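Local coordinates for protein chitinase A (Cycas revoluta, PDB 4R5E) that probably hydrolyses chitin, as a class V chitinase of glycosyl hydrolase family 18, and holds an allosamidin-type inhibitor here, at residues A[7-12]-A[326-331]; A[120-125]-A[164-169]; A[275-280]-A[295-300]; A[200-205]-A[255-260]. One frame throughout, in Å; residues are numbered along the deposited sequence.

Contact 1 (A[7-12]-A[326-331]). With AMI (allosamizoline), chain E; NAA (2-acetamido-2-deoxy-beta-D-allopyranose), chain B.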
# COMPACT_ATOMS: atom_id res chain seq x y z
N VAL A 7 -6.54 0.13 7.65
CA VAL A 7 -5.10 -0.12 7.63
C VAL A 7 -4.33 1.16 7.27
O VAL A 7 -4.73 1.91 6.39
CB VAL A 7 -4.76 -1.25 6.63
CG1 VAL A 7 -3.26 -1.48 6.52
CG2 VAL A 7 -5.48 -2.54 7.01
N GLY A 8 -3.21 1.39 7.96
CA GLY A 8 -2.33 2.51 7.63
C GLY A 8 -0.89 2.05 7.57
O GLY A 8 -0.46 1.24 8.39
N PHE A 9 -0.13 2.57 6.60
CA PHE A 9 1.31 2.32 6.50
C PHE A 9 2.10 3.54 6.96
O PHE A 9 1.87 4.65 6.48
CB PHE A 9 1.70 2.02 5.05
CG PHE A 9 1.29 0.65 4.59
CD1 PHE A 9 -0.01 0.41 4.16
CD2 PHE A 9 2.21 -0.40 4.58
CE1 PHE A 9 -0.39 -0.85 3.74
CE2 PHE A 9 1.83 -1.66 4.16
CZ PHE A 9 0.53 -1.89 3.73
N TRP A 10 3.03 3.31 7.89
CA TRP A 10 3.95 4.35 8.35
C TRP A 10 5.35 4.03 7.85
O TRP A 10 5.89 2.98 8.19
CB TRP A 10 3.96 4.46 9.87
CG TRP A 10 4.92 5.51 10.33
CD1 TRP A 10 4.72 6.86 10.31
CD2 TRP A 10 6.25 5.30 10.82
NE1 TRP A 10 5.84 7.50 10.78
CE2 TRP A 10 6.79 6.57 11.10
CE3 TRP A 10 7.03 4.16 11.09
CZ2 TRP A 10 8.07 6.74 11.62
CZ3 TRP A 10 8.31 4.34 11.60
CH2 TRP A 10 8.81 5.62 11.86
N PRO A 11 5.96 4.92 7.04
CA PRO A 11 7.30 4.66 6.53
C PRO A 11 8.38 5.23 7.45
O PRO A 11 8.34 6.41 7.82
CB PRO A 11 7.29 5.37 5.18
CG PRO A 11 6.36 6.53 5.38
CD PRO A 11 5.44 6.21 6.55
N ALA A 12 9.35 4.39 7.80
CA ALA A 12 10.41 4.77 8.72
C ALA A 12 11.25 5.95 8.24
O ALA A 12 11.81 6.67 9.07
CB ALA A 12 11.30 3.58 9.03
N PHE A 326 -6.85 0.45 3.02
CA PHE A 326 -5.56 0.89 3.56
C PHE A 326 -5.16 2.23 2.98
O PHE A 326 -5.58 2.59 1.88
CB PHE A 326 -4.46 -0.18 3.38
CG PHE A 326 -3.78 -0.19 2.03
CD1 PHE A 326 -2.83 0.76 1.69
CD2 PHE A 326 -4.06 -1.20 1.11
CE1 PHE A 326 -2.19 0.73 0.47
CE2 PHE A 326 -3.43 -1.24 -0.12
CZ PHE A 326 -2.49 -0.27 -0.45
N PHE A 327 -4.35 2.95 3.74
CA PHE A 327 -3.75 4.19 3.30
C PHE A 327 -2.23 4.06 3.22
O PHE A 327 -1.59 3.61 4.17
CB PHE A 327 -4.07 5.31 4.29
CG PHE A 327 -5.48 5.82 4.20
CD1 PHE A 327 -5.90 6.57 3.10
CD2 PHE A 327 -6.39 5.59 5.22
CE1 PHE A 327 -7.19 7.05 3.01
CE2 PHE A 327 -7.69 6.07 5.14
CZ PHE A 327 -8.08 6.80 4.04
N TRP A 328 -1.68 4.44 2.07
CA TRP A 328 -0.24 4.68 1.93
C TRP A 328 -0.04 6.17 1.62
O TRP A 328 -0.51 6.62 0.59
CB TRP A 328 0.38 3.87 0.78
CG TRP A 328 1.83 4.22 0.66
CD1 TRP A 328 2.36 5.31 0.04
CD2 TRP A 328 2.93 3.53 1.27
NE1 TRP A 328 3.73 5.34 0.21
CE2 TRP A 328 4.10 4.26 0.97
CE3 TRP A 328 3.05 2.37 2.04
CZ2 TRP A 328 5.37 3.86 1.39
CZ3 TRP A 328 4.30 1.98 2.47
CH2 TRP A 328 5.44 2.72 2.14
N SER A 329 0.66 6.94 2.46
CA SER A 329 1.23 6.54 3.76
C SER A 329 0.87 7.62 4.78
O SER A 329 0.68 8.78 4.42
CB SER A 329 2.74 6.34 3.67
OG SER A 329 3.42 7.51 3.24
N VAL A 330 0.79 7.25 6.05
CA VAL A 330 0.07 8.07 7.02
C VAL A 330 0.76 9.40 7.36
O VAL A 330 0.09 10.35 7.77
CB VAL A 330 -0.27 7.30 8.32
CG1 VAL A 330 -1.20 6.13 8.01
CG2 VAL A 330 0.99 6.81 9.04
N ASN A 331 2.08 9.44 7.21
CA ASN A 331 2.85 10.68 7.31
C ASN A 331 2.45 11.76 6.30
O ASN A 331 2.76 12.93 6.49
CB ASN A 331 4.36 10.41 7.18
CG ASN A 331 4.75 9.89 5.80
OD1 ASN A 331 5.56 10.49 5.09
ND2 ASN A 331 4.15 8.79 5.41
C1 AMI E . 3.74 1.52 -2.61
C2 AMI E . 5.02 0.80 -2.20
C3 AMI E . 5.96 1.86 -1.65
C4 AMI E . 5.53 3.12 -2.42
C5 AMI E . 4.00 3.00 -2.42
C6 AMI E . 3.22 3.89 -3.40
C7 AMI E . 3.32 0.07 -0.93
C8 AMI E . 3.11 -1.68 0.76
C9 AMI E . 1.16 -0.30 0.14
N2 AMI E . 4.55 -0.11 -1.16
N7 AMI E . 2.58 -0.59 -0.06
O3 AMI E . 7.33 1.49 -1.83
O4 AMI E . 5.96 4.33 -1.79
O6 AMI E . 3.61 3.66 -4.75
O7 AMI E . 2.73 1.12 -1.69
C1 NAA B . 7.28 4.85 -1.99
C2 NAA B . 7.36 6.32 -1.62
C3 NAA B . 8.81 6.78 -1.62
C4 NAA B . 9.72 5.86 -0.81
C5 NAA B . 9.48 4.41 -1.20
C6 NAA B . 10.29 3.43 -0.35
C7 NAA B . 5.40 7.70 -2.22
C8 NAA B . 4.72 8.48 -3.30
N2 NAA B . 6.56 7.11 -2.55
O3 NAA B . 9.27 6.84 -2.98
O4 NAA B . 11.10 6.16 -1.06
O5 NAA B . 8.09 4.11 -1.07
O6 NAA B . 9.97 2.08 -0.71
O7 NAA B . 4.91 7.63 -1.10
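Phe9 and Trp328 set their rings at an oblique angle, with CB of Phe9 3.3 Å from CE3 of Trp328. Allosamizoline lies over one face of the indole, its C5 3.5 Å above the Trp328 plane, and CB of Ser329 takes the opposite face. At the indole edge, in plane, sits O7 of the adjoining N-acetylallosamine, which accepts a fairly straight hydrogen bond from Trp328 NE1 (2.9 Å, 159° at the hydrogen). The Phe9 ring has the dimethylamino carbon C9 of allosamizoline over one face, displaced toward the rim, and the carbonyl O of Phe327 at its edge. That ring also turns its edge toward the face of Phe326 in an offset edge-to-face pair, the planes 72° apart, and CE1 of Phe326 comes within 3.5 Å of the same C9. The backbones behind these rings are the first and last strands of the TIM barrel, running parallel and closing it: Phe327 N bonds to Val7 O (2.9 Å), and Phe9 N to Phe327 O (3.0 Å). The strand ends at Trp328, a cis peptide follows, and Val330 N reaches Phe9 O at 2.8 Å. With CG of Trp328 anti to its backbone nitrogen (chi1 177°), the indole extends over the inhibitor. Replacing Trp328 by an alanine would probably leave the cyclopentane ring of allosamizoline without its platform and O7 of the N-acetylallosamine without its N-H donor. Further along, CD of Pro11 packs on the Asn331 amide, whose ND2 bonds to Ser329 OG.

Contact 2 (A[120-125]-A[164-169]). With AMI (allosamizoline), chain E.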
# COMPACT_ATOMS: atom_id res chain seq x y z
N GLU A 120 7.11 -6.16 -5.58
CA GLU A 120 6.48 -5.54 -6.75
C GLU A 120 7.33 -5.78 -8.00
O GLU A 120 8.21 -4.97 -8.30
CB GLU A 120 6.27 -4.05 -6.48
CG GLU A 120 5.48 -3.80 -5.20
CD GLU A 120 5.22 -2.33 -4.89
OE1 GLU A 120 5.23 -1.51 -5.84
OE2 GLU A 120 5.01 -2.00 -3.71
N TYR A 121 7.11 -6.87 -8.75
CA TYR A 121 6.03 -7.85 -8.56
C TYR A 121 6.54 -9.24 -8.86
O TYR A 121 7.57 -9.39 -9.53
CB TYR A 121 4.88 -7.56 -9.52
CG TYR A 121 4.39 -6.15 -9.41
CD1 TYR A 121 3.43 -5.80 -8.47
CD2 TYR A 121 4.92 -5.16 -10.23
CE1 TYR A 121 3.00 -4.49 -8.36
CE2 TYR A 121 4.49 -3.86 -10.13
CZ TYR A 121 3.54 -3.53 -9.19
OH TYR A 121 3.13 -2.22 -9.11
N PRO A 122 5.82 -10.27 -8.39
CA PRO A 122 6.17 -11.66 -8.69
C PRO A 122 5.79 -12.06 -10.12
O PRO A 122 4.89 -12.86 -10.33
CB PRO A 122 5.38 -12.45 -7.65
CG PRO A 122 4.19 -11.59 -7.38
CD PRO A 122 4.73 -10.19 -7.41
N GLU A 123 6.51 -11.49 -11.07
CA GLU A 123 6.36 -11.82 -12.48
C GLU A 123 7.75 -11.72 -13.12
O GLU A 123 8.59 -10.94 -12.66
CB GLU A 123 5.35 -10.88 -13.16
CG GLU A 123 5.68 -9.39 -13.10
CD GLU A 123 6.65 -8.93 -14.17
OE1 GLU A 123 6.83 -9.64 -15.18
OE2 GLU A 123 7.25 -7.86 -13.99
N PRO A 124 8.01 -12.49 -14.20
CA PRO A 124 7.13 -13.39 -14.95
C PRO A 124 6.83 -14.70 -14.22
O PRO A 124 7.05 -14.79 -13.01
CB PRO A 124 7.90 -13.61 -16.26
CG PRO A 124 9.32 -13.44 -15.88
CD PRO A 124 9.32 -12.34 -14.85
N GLN A 125 6.31 -15.69 -14.95
CA GLN A 125 5.82 -16.94 -14.34
C GLN A 125 6.83 -17.58 -13.38
O GLN A 125 6.45 -18.01 -12.30
CB GLN A 125 5.41 -17.94 -15.43
CG GLN A 125 4.87 -19.27 -14.91
CD GLN A 125 3.62 -19.13 -14.06
OE1 GLN A 125 2.80 -18.24 -14.28
NE2 GLN A 125 3.46 -20.02 -13.09
N GLN A 164 -5.59 -8.71 -10.78
CA GLN A 164 -5.23 -10.10 -10.51
C GLN A 164 -4.26 -10.69 -11.54
O GLN A 164 -3.55 -11.64 -11.24
CB GLN A 164 -6.51 -10.94 -10.42
CG GLN A 164 -6.32 -12.41 -10.02
CD GLN A 164 -6.23 -13.37 -11.20
OE1 GLN A 164 -6.66 -13.06 -12.31
NE2 GLN A 164 -5.68 -14.55 -10.94
N LYS A 165 -4.24 -10.12 -12.74
CA LYS A 165 -3.37 -10.56 -13.82
C LYS A 165 -2.14 -9.68 -13.87
O LYS A 165 -2.25 -8.46 -13.77
CB LYS A 165 -4.09 -10.45 -15.17
CG LYS A 165 -5.43 -11.15 -15.26
CD LYS A 165 -5.29 -12.65 -15.31
CE LYS A 165 -6.65 -13.29 -15.54
NZ LYS A 165 -6.60 -14.77 -15.46
N LEU A 166 -0.98 -10.29 -14.03
CA LEU A 166 0.26 -9.58 -14.27
C LEU A 166 0.70 -9.87 -15.70
O LEU A 166 1.30 -10.91 -15.96
CB LEU A 166 1.33 -10.04 -13.28
CG LEU A 166 1.04 -9.75 -11.80
CD1 LEU A 166 1.95 -10.56 -10.88
CD2 LEU A 166 1.17 -8.26 -11.50
N PHE A 167 0.38 -9.00 -16.67
CA PHE A 167 -0.42 -7.79 -16.51
C PHE A 167 -1.67 -7.89 -17.40
O PHE A 167 -1.72 -8.70 -18.33
CB PHE A 167 0.45 -6.59 -16.87
CG PHE A 167 1.63 -6.42 -15.94
CD1 PHE A 167 1.48 -5.80 -14.71
CD2 PHE A 167 2.88 -6.92 -16.28
CE1 PHE A 167 2.55 -5.66 -13.84
CE2 PHE A 167 3.96 -6.78 -15.41
CZ PHE A 167 3.79 -6.15 -14.19
N PRO A 168 -2.71 -7.09 -17.10
CA PRO A 168 -3.98 -7.31 -17.82
C PRO A 168 -3.90 -7.14 -19.34
O PRO A 168 -4.63 -7.82 -20.07
CB PRO A 168 -4.94 -6.28 -17.18
CG PRO A 168 -4.09 -5.34 -16.40
CD PRO A 168 -2.81 -6.04 -16.08
N TRP A 169 -3.01 -6.27 -19.81
CA TRP A 169 -2.80 -6.05 -21.25
C TRP A 169 -1.89 -7.12 -21.90
O TRP A 169 -1.89 -7.29 -23.12
CB TRP A 169 -2.22 -4.65 -21.49
CG TRP A 169 -0.84 -4.42 -20.91
CD1 TRP A 169 0.35 -4.67 -21.52
CD2 TRP A 169 -0.53 -3.88 -19.62
NE1 TRP A 169 1.39 -4.34 -20.69
CE2 TRP A 169 0.88 -3.85 -19.51
CE3 TRP A 169 -1.29 -3.44 -18.54
CZ2 TRP A 169 1.54 -3.39 -18.37
CZ3 TRP A 169 -0.64 -2.98 -17.40
CH2 TRP A 169 0.76 -2.95 -17.32
C1 AMI E . 3.74 1.52 -2.61
C2 AMI E . 5.02 0.80 -2.20
C3 AMI E . 5.96 1.86 -1.65
C4 AMI E . 5.53 3.12 -2.42
C5 AMI E . 4.00 3.00 -2.42
C6 AMI E . 3.22 3.89 -3.40
C7 AMI E . 3.32 0.07 -0.93
C8 AMI E . 3.11 -1.68 0.76
C9 AMI E . 1.16 -0.30 0.14
N2 AMI E . 4.55 -0.11 -1.16
N7 AMI E . 2.58 -0.59 -0.06
O3 AMI E . 7.33 1.49 -1.83
O4 AMI E . 5.96 4.33 -1.79
O6 AMI E . 3.61 3.66 -4.75
O7 AMI E . 2.73 1.12 -1.69
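Two first torsions draw Glu123 and Phe167 together: in Glu123, CG sits between the backbone N and the carbonyl carbon (chi1 59°), and in Phe167, CG is anti to the carbonyl carbon (chi1 -63°). A further bend at chi2 of Glu123 lays its chain across the phenylalanine at about a right angle, CD ending 3.7 Å from CE2 of Phe167. Carboxylate and ring planes stand 63° apart. Tyr121 approaches the same ring at its edge, CD2 lying near the Phe167 plane and 4.2 Å from CZ. Leu166 packs against the same turn: its CD1 is 3.8 Å from Pro122 O, its CD2 4.3 Å from CB of Tyr121, and its CB 4.1 Å from CB of Glu123. The two segments meet by van der Waals packing alone. Pro122 is the centre of an inverse gamma turn, closed by a weak bond from Glu123 N to Tyr121 O, and Tyr161 meets both Tyr121 and Phe167 edge-to-face. A cis peptide precedes Tyr121, whose ring has CB of Glu120 over its centre. OE2 of Glu120 comes within 3.2 Å of C2 of allosamizoline. Glu120 closes a stretch matching the DxDxE signature of family 18 at the end of strand 114-119, with Asp118 beside it, so the packed turn lies immediately downstream of what is probably the catalytic motif of the barrel.

Contact 3 (A[275-280]-A[295-300])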
# COMPACT_ATOMS: atom_id res chain seq x y z
N GLN A 275 -3.16 20.29 0.42
CA GLN A 275 -4.00 21.23 1.18
C GLN A 275 -3.34 22.62 1.20
O GLN A 275 -4.03 23.64 1.04
CB GLN A 275 -4.26 20.74 2.61
CG GLN A 275 -5.02 19.42 2.70
CD GLN A 275 -6.36 19.46 2.01
OE1 GLN A 275 -7.37 19.84 2.62
NE2 GLN A 275 -6.40 19.08 0.74
N ASN A 276 -2.03 22.65 1.38
CA ASN A 276 -1.29 23.92 1.34
C ASN A 276 -1.37 24.56 -0.05
O ASN A 276 -1.53 25.78 -0.16
CB ASN A 276 0.18 23.70 1.70
CG ASN A 276 0.36 23.24 3.13
OD1 ASN A 276 -0.50 23.45 3.99
ND2 ASN A 276 1.50 22.62 3.40
N PHE A 277 -1.26 23.74 -1.09
CA PHE A 277 -1.38 24.19 -2.48
C PHE A 277 -2.72 24.91 -2.70
O PHE A 277 -2.78 25.99 -3.29
CB PHE A 277 -1.24 22.95 -3.38
CG PHE A 277 -1.17 23.23 -4.87
CD1 PHE A 277 -0.28 24.16 -5.39
CD2 PHE A 277 -1.94 22.48 -5.75
CE1 PHE A 277 -0.21 24.37 -6.76
CE2 PHE A 277 -1.87 22.68 -7.11
CZ PHE A 277 -1.00 23.63 -7.62
N ILE A 278 -3.80 24.30 -2.20
CA ILE A 278 -5.13 24.88 -2.32
C ILE A 278 -5.27 26.16 -1.49
O ILE A 278 -5.80 27.16 -1.97
CB ILE A 278 -6.21 23.84 -1.92
CG1 ILE A 278 -6.23 22.69 -2.93
CG2 ILE A 278 -7.59 24.48 -1.84
CD1 ILE A 278 -6.92 21.44 -2.43
N ARG A 279 -4.78 26.14 -0.25
CA ARG A 279 -4.82 27.35 0.58
C ARG A 279 -4.00 28.50 -0.03
O ARG A 279 -4.33 29.67 0.15
CB ARG A 279 -4.39 27.06 2.02
CG ARG A 279 -5.56 26.65 2.91
CD ARG A 279 -5.17 26.47 4.37
NE ARG A 279 -4.75 25.09 4.62
CZ ARG A 279 -3.50 24.66 4.64
NH1 ARG A 279 -3.28 23.37 4.86
NH2 ARG A 279 -2.47 25.48 4.47
N GLY A 280 -2.96 28.15 -0.79
CA GLY A 280 -2.14 29.13 -1.50
C GLY A 280 -2.67 29.55 -2.85
O GLY A 280 -1.96 30.23 -3.60
N ALA A 295 -6.24 19.49 -8.53
CA ALA A 295 -6.06 20.89 -8.18
C ALA A 295 -4.98 21.48 -9.05
O ALA A 295 -4.00 20.80 -9.37
CB ALA A 295 -5.70 21.04 -6.71
N TYR A 296 -5.14 22.75 -9.42
CA TYR A 296 -4.17 23.39 -10.29
C TYR A 296 -3.98 24.86 -9.95
O TYR A 296 -4.87 25.52 -9.43
CB TYR A 296 -4.57 23.25 -11.77
CG TYR A 296 -5.91 23.87 -12.09
CD1 TYR A 296 -7.08 23.13 -11.95
CD2 TYR A 296 -6.00 25.18 -12.51
CE1 TYR A 296 -8.32 23.70 -12.23
CE2 TYR A 296 -7.23 25.76 -12.80
CZ TYR A 296 -8.38 25.01 -12.65
OH TYR A 296 -9.60 25.59 -12.94
N LYS A 297 -2.79 25.34 -10.27
CA LYS A 297 -2.44 26.74 -10.13
C LYS A 297 -1.32 27.00 -11.11
O LYS A 297 -0.33 26.27 -11.13
CB LYS A 297 -1.98 27.01 -8.70
CG LYS A 297 -1.68 28.47 -8.43
CD LYS A 297 -1.36 28.69 -6.97
CE LYS A 297 -0.12 29.54 -6.78
NZ LYS A 297 0.21 29.68 -5.34
N ASP A 298 -1.46 28.04 -11.93
CA ASP A 298 -0.47 28.35 -12.95
C ASP A 298 -0.15 27.07 -13.74
O ASP A 298 -1.07 26.47 -14.29
CB ASP A 298 0.74 29.03 -12.32
CG ASP A 298 0.37 30.35 -11.65
OD1 ASP A 298 -0.46 31.09 -12.21
OD2 ASP A 298 0.88 30.63 -10.54
N ASN A 299 1.11 26.64 -13.78
CA ASN A 299 1.48 25.47 -14.58
C ASN A 299 1.59 24.15 -13.79
O ASN A 299 2.12 23.18 -14.31
CB ASN A 299 2.78 25.73 -15.35
CG ASN A 299 4.00 25.80 -14.45
OD1 ASN A 299 3.91 26.23 -13.30
ND2 ASN A 299 5.16 25.39 -14.97
N VAL A 300 1.06 24.11 -12.57
CA VAL A 300 1.14 22.91 -11.73
C VAL A 300 -0.25 22.28 -11.56
O VAL A 300 -1.21 22.98 -11.23
CB VAL A 300 1.76 23.22 -10.35
CG1 VAL A 300 1.74 21.99 -9.45
CG2 VAL A 300 3.18 23.72 -10.53
O HOH W 1 -0.39 27.44 -3.74
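Ile278 and Ala295 bring the backbones nearest, CA to CA 7.2 Å, where helix 275-279 crosses strand 295-297 at 48° with the axes 8.9 Å apart. The main occupant of this gap is Phe277. Its CG is anti to the backbone nitrogen (chi1 -173°), which sends the ring end-first toward the base of the turn, CZ lying beside Lys297 N and Val300 O. Two carbonyl oxygens lie at the ring edge, in plane: Ala295 O is 3.6 Å from CE2 of Phe277 and Val300 O 3.7 Å from CZ. CB of Lys297 and CG1 of Val300 also close on CZ, crossing the phenylalanine obliquely, while CB of Ala295 touches both CD2 of Phe277 and CG1 of Ile278. Helix and hairpin belong to the small alpha+beta insertion that class V chitinases carry between the seventh and eighth barrel strands, and the type II' turn from Lys297 to Val300 links strands 292-297 and 300-304. A serine in place of Phe277 would probably open a gap between the helix and this turn, leaving the aliphatic groups of Val300 and Lys297 without their aromatic partner. Lys297 reaches the residue that follows the helix. Bent at chi3, it brings NZ to Gly280 O (2.8 Å), approaching from above the carbonyl plane, 44° out of it. The same ammonium donates to a water, 2.8 Å from NZ, that in turn donates to Phe277 O. A positive charge beside these carbonyls would probably offset part of the negative end of the helix dipole.

Contact 4 (A[200-205]-A[255-260])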
# COMPACT_ATOMS: atom_id res chain seq x y z
N ASN A 200 2.54 12.25 -20.74
CA ASN A 200 2.50 13.68 -21.10
C ASN A 200 1.07 14.24 -21.19
O ASN A 200 0.80 15.16 -21.96
CB ASN A 200 3.30 13.95 -22.39
CG ASN A 200 2.79 13.18 -23.59
OD1 ASN A 200 1.61 12.85 -23.69
ND2 ASN A 200 3.69 12.91 -24.53
N PHE A 201 0.17 13.69 -20.38
CA PHE A 201 -1.17 14.24 -20.22
C PHE A 201 -1.65 13.96 -18.80
O PHE A 201 -1.31 12.93 -18.22
CB PHE A 201 -2.15 13.65 -21.24
CG PHE A 201 -2.01 12.16 -21.40
CD1 PHE A 201 -1.16 11.64 -22.37
CD2 PHE A 201 -2.72 11.29 -20.59
CE1 PHE A 201 -1.02 10.27 -22.52
CE2 PHE A 201 -2.59 9.91 -20.75
CZ PHE A 201 -1.73 9.41 -21.71
N THR A 202 -2.44 14.88 -18.24
CA THR A 202 -2.93 14.72 -16.88
C THR A 202 -4.00 13.64 -16.83
O THR A 202 -4.72 13.41 -17.82
CB THR A 202 -3.53 16.02 -16.32
OG1 THR A 202 -4.67 16.40 -17.10
CG2 THR A 202 -2.50 17.15 -16.32
N GLY A 203 -4.13 12.99 -15.68
CA GLY A 203 -5.11 11.94 -15.48
C GLY A 203 -5.35 11.71 -14.01
O GLY A 203 -4.66 12.28 -13.17
N ALA A 204 -6.34 10.88 -13.71
CA ALA A 204 -6.69 10.54 -12.32
C ALA A 204 -5.83 9.36 -11.87
O ALA A 204 -6.05 8.24 -12.30
CB ALA A 204 -8.16 10.19 -12.22
N PRO A 205 -4.85 9.61 -10.98
CA PRO A 205 -3.91 8.53 -10.65
C PRO A 205 -4.51 7.31 -9.96
O PRO A 205 -3.92 6.23 -10.03
CB PRO A 205 -2.89 9.20 -9.72
CG PRO A 205 -3.08 10.66 -9.91
CD PRO A 205 -4.51 10.86 -10.28
N ILE A 255 -8.73 17.17 -16.82
CA ILE A 255 -8.18 15.84 -17.05
C ILE A 255 -7.95 15.66 -18.55
O ILE A 255 -8.80 16.03 -19.36
CB ILE A 255 -9.10 14.74 -16.48
CG1 ILE A 255 -9.02 14.74 -14.95
CG2 ILE A 255 -8.74 13.36 -17.03
CD1 ILE A 255 -9.98 13.82 -14.26
N GLY A 256 -6.79 15.11 -18.91
CA GLY A 256 -6.40 14.93 -20.31
C GLY A 256 -5.65 16.12 -20.89
O GLY A 256 -5.35 16.14 -22.08
N ALA A 257 -5.32 17.10 -20.05
CA ALA A 257 -4.58 18.27 -20.53
C ALA A 257 -3.14 17.88 -20.83
O ALA A 257 -2.59 17.01 -20.16
CB ALA A 257 -4.62 19.40 -19.51
N PRO A 258 -2.53 18.51 -21.86
CA PRO A 258 -1.14 18.18 -22.18
C PRO A 258 -0.17 18.63 -21.09
O PRO A 258 -0.37 19.69 -20.49
CB PRO A 258 -0.89 18.94 -23.50
CG PRO A 258 -1.93 20.01 -23.54
CD PRO A 258 -3.12 19.48 -22.80
N ALA A 259 0.86 17.82 -20.86
CA ALA A 259 1.85 18.09 -19.81
C ALA A 259 3.27 17.94 -20.35
O ALA A 259 3.48 17.30 -21.38
CB ALA A 259 1.63 17.16 -18.64
N VAL A 260 4.23 18.51 -19.63
CA VAL A 260 5.63 18.55 -20.06
C VAL A 260 6.65 18.08 -19.02
O VAL A 260 7.84 18.37 -19.13
CB VAL A 260 6.01 19.97 -20.54
CG1 VAL A 260 5.28 20.30 -21.83
CG2 VAL A 260 5.71 21.01 -19.46
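Thr202 and Ala257 are joined by a backbone hydrogen bond, Thr202 N donating to Ala257 O (2.9 Å). Two more backbone bonds accompany it: Gly256 N returns one to Thr202 O (2.9 Å), and at the other end Ala259 N reaches Asn200 O, also at 2.9 Å. Side-chain bonding centres on the Thr202 hydroxyl, placed between the backbone N and the carbonyl carbon (chi1 63°), which points it at the facing chain. OG1 accepts from Ala257 N at 3.1 Å and weakly from Gly256 N, and it is also hydrogen-bonded to Gly254 O. Ala257 O has a second, weaker contact in the CA-H of Phe201, with CA 3.1 Å away. Van der Waals contacts are modest: CG2 of Ile255 lies 4.2 Å from CA of Gly203, and CB of Ala259 packs against the carbonyl of Asn200, 3.9 Å from its C. Thr202 and Ile255 both also touch Trp301 of strand 300-304. Gly256 has a positive phi (90°), a conformation that calls for glycine. The two segments run roughly antiparallel, with a single bridge between Phe201 and Pro258: a short pairing that joins the loop following barrel strand 186-190 to the insertion between the seventh and eighth strands.

In the fold
Contact 1 closes the TIM barrel by pairing its first and last strands, and the other three contacts fall within the chain between them. Contacts 1 and 2 both reach allosamizoline, from the aromatic floor and from Glu120 respectively, although their centres are 24 Å apart and their nearest atoms about 7 Å. Asp193, Gly78 and Tyr192 also hydrogen-bond allosamizoline. Contacts 3 and 4 both involve the insertion, their centres 16 Å and nearest atoms about 6 Å apart: 275-280 with 295-300 packs it internally, whereas 200-205 with 255-260 fastens it to a barrel loop. Contacts 2 and 3 are farthest apart, with centres 36 Å from each other.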